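Side-chain contact in post-proline cleaving enzyme (Rickettsia typhi, PDB 4HVT), which probably acts as a serine endopeptidase of the prolyl oligopeptidase family, cutting peptides after proline residues: residues E547-K551 and Q552-S556. Numbering follows the deposited sequence.
Sequences EELIK and QNITS
Leu549 and Ile554 meet where helix 536-551 runs out and the chain doubles back toward strand 560-565, and the backbone there closes in a Schellman motif. Ile554 N donates to Leu549 O (3.0 Å), approaching the oxygen almost head-on, with a C=O...N angle of 173°. Inside this wider loop Asn553 N reaches Ile550 O (3.1 Å) from above the carbonyl plane. Asn553, the C-prime residue, makes the reversal with a positive phi of 52°. The last helical turn is closed by Gln552 N on Glu548 O, and Thr555 N adds a weak second bond to Leu549 O. Beyond the cap, Ile550 CA lies 3.4 Å from Thr555 O, its C-H pointing almost straight at that oxygen. A water bridges Ile550 O and Thr555 O.

The returning chain brings the methyl CD1 of Ile554 against CD2 of Leu549 (3.9 Å), the two side chains crossing at a slant, while Thr555 CG2 rests on Leu549 CB. This apolar patch faces the central sheet of the hydrolase domain, Leu549 touching Val512 and Ile554 touching Leu466. With CG2 turned to Leu549, Thr555 has OG1 anti to its backbone N (chi1 -166°), and that hydroxyl bonds to Asn478 O. Glu548, bent at chi2, brings OE2 to 3.6 Å from Gln552 NE2, a loose polar approach; both side chains touch Tyr464.

The carbonyls of Leu549 and Ile550 thus gain amide partners from the turning chain, and Ile550 O a water as well, while the hydrophobic pair across the cap ties the helix end to the sheet.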
ATOM      1  N   GLU A 547      -1.704 -16.345  21.633  1.00 20.12           N
ATOM      2  CA  GLU A 547      -1.607 -17.336  22.717  1.00 22.03           C
ATOM      3  C   GLU A 547      -0.187 -17.725  22.984  1.00 22.46           C
ATOM      4  O   GLU A 547       0.177 -17.981  24.154  1.00 22.92           O
ATOM      5  CB  GLU A 547      -2.404 -18.585  22.347  1.00 23.51           C
ATOM      6  CG  GLU A 547      -3.893 -18.325  22.396  1.00 24.77           C
ATOM      7  CD  GLU A 547      -4.727 -19.487  21.936  1.00 27.40           C
ATOM      8  OE1 GLU A 547      -4.337 -20.207  20.993  1.00 29.51           O
ATOM      9  OE2 GLU A 547      -5.838 -19.636  22.495  1.00 31.21           O
ATOM     10  N   GLU A 548       0.622 -17.781  21.935  1.00 22.59           N
ATOM     11  CA  GLU A 548       2.002 -18.144  22.098  1.00 23.50           C
ATOM     12  C   GLU A 548       2.773 -17.046  22.837  1.00 22.13           C
ATOM     13  O   GLU A 548       3.656 -17.351  23.650  1.00 21.84           O
ATOM     14  CB  GLU A 548       2.634 -18.516  20.754  1.00 25.53           C
ATOM     15  CG  GLU A 548       4.064 -18.973  20.856  1.00 28.75           C
ATOM     16  CD  GLU A 548       4.211 -20.379  21.421  1.00 33.34           C
ATOM     17  OE1 GLU A 548       3.239 -20.976  21.985  1.00 39.99           O
ATOM     18  OE2 GLU A 548       5.321 -20.908  21.309  1.00 37.08           O
ATOM     19  N   LEU A 549       2.442 -15.782  22.578  1.00 20.28           N
ATOM     20  CA  LEU A 549       3.090 -14.677  23.306  1.00 20.01           C
ATOM     21  C   LEU A 549       2.812 -14.747  24.814  1.00 20.88           C
ATOM     22  O   LEU A 549       3.670 -14.432  25.662  1.00 20.44           O
ATOM     23  CB  LEU A 549       2.586 -13.328  22.766  1.00 19.61           C
ATOM     24  CG  LEU A 549       2.909 -13.008  21.310  1.00 18.66           C
ATOM     25  CD1 LEU A 549       2.178 -11.753  20.925  1.00 18.23           C
ATOM     26  CD2 LEU A 549       4.417 -12.834  21.154  1.00 18.55           C
ATOM     27  N   ILE A 550       1.595 -15.150  25.112  1.00 21.19           N
ATOM     28  CA  ILE A 550       1.164 -15.301  26.497  1.00 22.63           C
ATOM     29  C   ILE A 550       1.824 -16.543  27.087  1.00 23.78           C
ATOM     30  O   ILE A 550       2.271 -16.506  28.229  1.00 24.97           O
ATOM     31  CB  ILE A 550      -0.387 -15.331  26.557  1.00 22.80           C
ATOM     32  CG1 ILE A 550      -0.917 -13.926  26.238  1.00 22.32           C
ATOM     33  CG2 ILE A 550      -0.885 -15.812  27.923  1.00 24.06           C
ATOM     34  CD1 ILE A 550      -2.377 -13.855  25.813  1.00 22.55           C
ATOM     35  N   LYS A 551       1.866 -17.658  26.361  1.00 24.73           N
ATOM     36  CA  LYS A 551       2.433 -18.919  26.932  1.00 26.69           C
ATOM     37  C   LYS A 551       3.915 -18.737  27.294  1.00 26.72           C
ATOM     38  O   LYS A 551       4.399 -19.234  28.320  1.00 27.13           O
ATOM     39  CB  LYS A 551       2.257 -20.066  25.915  1.00 28.16           C
ATOM     40  CG  LYS A 551       2.601 -21.481  26.384  1.00 30.45           C
ATOM     41  CD  LYS A 551       1.916 -22.520  25.471  1.00 32.39           C
ATOM     42  CE  LYS A 551       2.233 -23.974  25.868  1.00 33.63           C
ATOM     43  NZ  LYS A 551       1.785 -24.302  27.227  1.00 34.99           N
ATOM     44  N   GLN A 552       4.620 -18.005  26.448  1.00 25.92           N
ATOM     45  CA  GLN A 552       6.029 -17.750  26.673  1.00 26.95           C
ATOM     46  C   GLN A 552       6.332 -16.632  27.635  1.00 26.88           C
ATOM     47  O   GLN A 552       7.488 -16.272  27.749  1.00 26.35           O
ATOM     48  CB  GLN A 552       6.695 -17.408  25.383  1.00 28.05           C
ATOM     49  CG  GLN A 552       6.614 -18.582  24.478  1.00 29.77           C
ATOM     50  CD  GLN A 552       7.594 -18.456  23.388  1.00 32.25           C
ATOM     51  OE1 GLN A 552       7.794 -17.375  22.840  1.00 33.18           O
ATOM     52  NE2 GLN A 552       8.226 -19.567  23.047  1.00 36.63           N
ATOM     53  N   ASN A 553       5.312 -16.106  28.311  1.00 26.64           N
ATOM     54  CA  ASN A 553       5.447 -15.008  29.243  1.00 27.34           C
ATOM     55  C   ASN A 553       6.154 -13.764  28.745  1.00 26.57           C
ATOM     56  O   ASN A 553       6.837 -13.047  29.494  1.00 26.76           O
ATOM     57  CB  ASN A 553       6.075 -15.501  30.559  1.00 29.36           C
ATOM     58  CG  ASN A 553       5.047 -16.207  31.413  1.00 31.84           C
ATOM     59  OD1 ASN A 553       4.186 -15.568  32.039  1.00 33.26           O
ATOM     60  ND2 ASN A 553       5.095 -17.532  31.411  1.00 33.14           N
ATOM     61  N   ILE A 554       5.932 -13.493  27.467  1.00 24.29           N
ATOM     62  CA  ILE A 554       6.260 -12.215  26.919  1.00 23.72           C
ATOM     63  C   ILE A 554       5.248 -11.213  27.440  1.00 22.84           C
ATOM     64  O   ILE A 554       5.613 -10.112  27.830  1.00 22.70           O
ATOM     65  CB  ILE A 554       6.300 -12.272  25.378  1.00 23.68           C
ATOM     66  CG1 ILE A 554       7.465 -13.180  24.964  1.00 24.51           C
ATOM     67  CG2 ILE A 554       6.430 -10.865  24.792  1.00 22.45           C
ATOM     68  CD1 ILE A 554       7.395 -13.658  23.554  1.00 24.54           C
ATOM     69  N   THR A 555       3.967 -11.583  27.405  1.00 22.42           N
ATOM     70  CA  THR A 555       2.914 -10.664  27.811  1.00 21.93           C
ATOM     71  C   THR A 555       1.762 -11.471  28.397  1.00 22.50           C
ATOM     72  O   THR A 555       1.893 -12.696  28.596  1.00 22.33           O
ATOM     73  CB  THR A 555       2.480  -9.779  26.614  1.00 20.90           C
ATOM     74  OG1 THR A 555       1.697  -8.658  27.051  1.00 20.72           O
ATOM     75  CG2 THR A 555       1.736 -10.578  25.599  1.00 20.40           C
ATOM     76  N   SER A 556       0.688 -10.764  28.727  1.00 22.64           N
ATOM     77  CA  SER A 556      -0.539 -11.340  29.223  1.00 23.58           C
ATOM     78  C   SER A 556      -1.697 -10.464  28.682  1.00 23.19           C
ATOM     79  O   SER A 556      -1.462  -9.336  28.189  1.00 22.63           O
ATOM     80  CB  SER A 556      -0.512 -11.410  30.754  1.00 25.08           C
ATOM     81  OG  SER A 556      -0.420 -10.129  31.343  1.00 25.70           O
TER
HETATM   82  O   HOH W   1       1.607 -14.858  30.438  1.00 28.44           O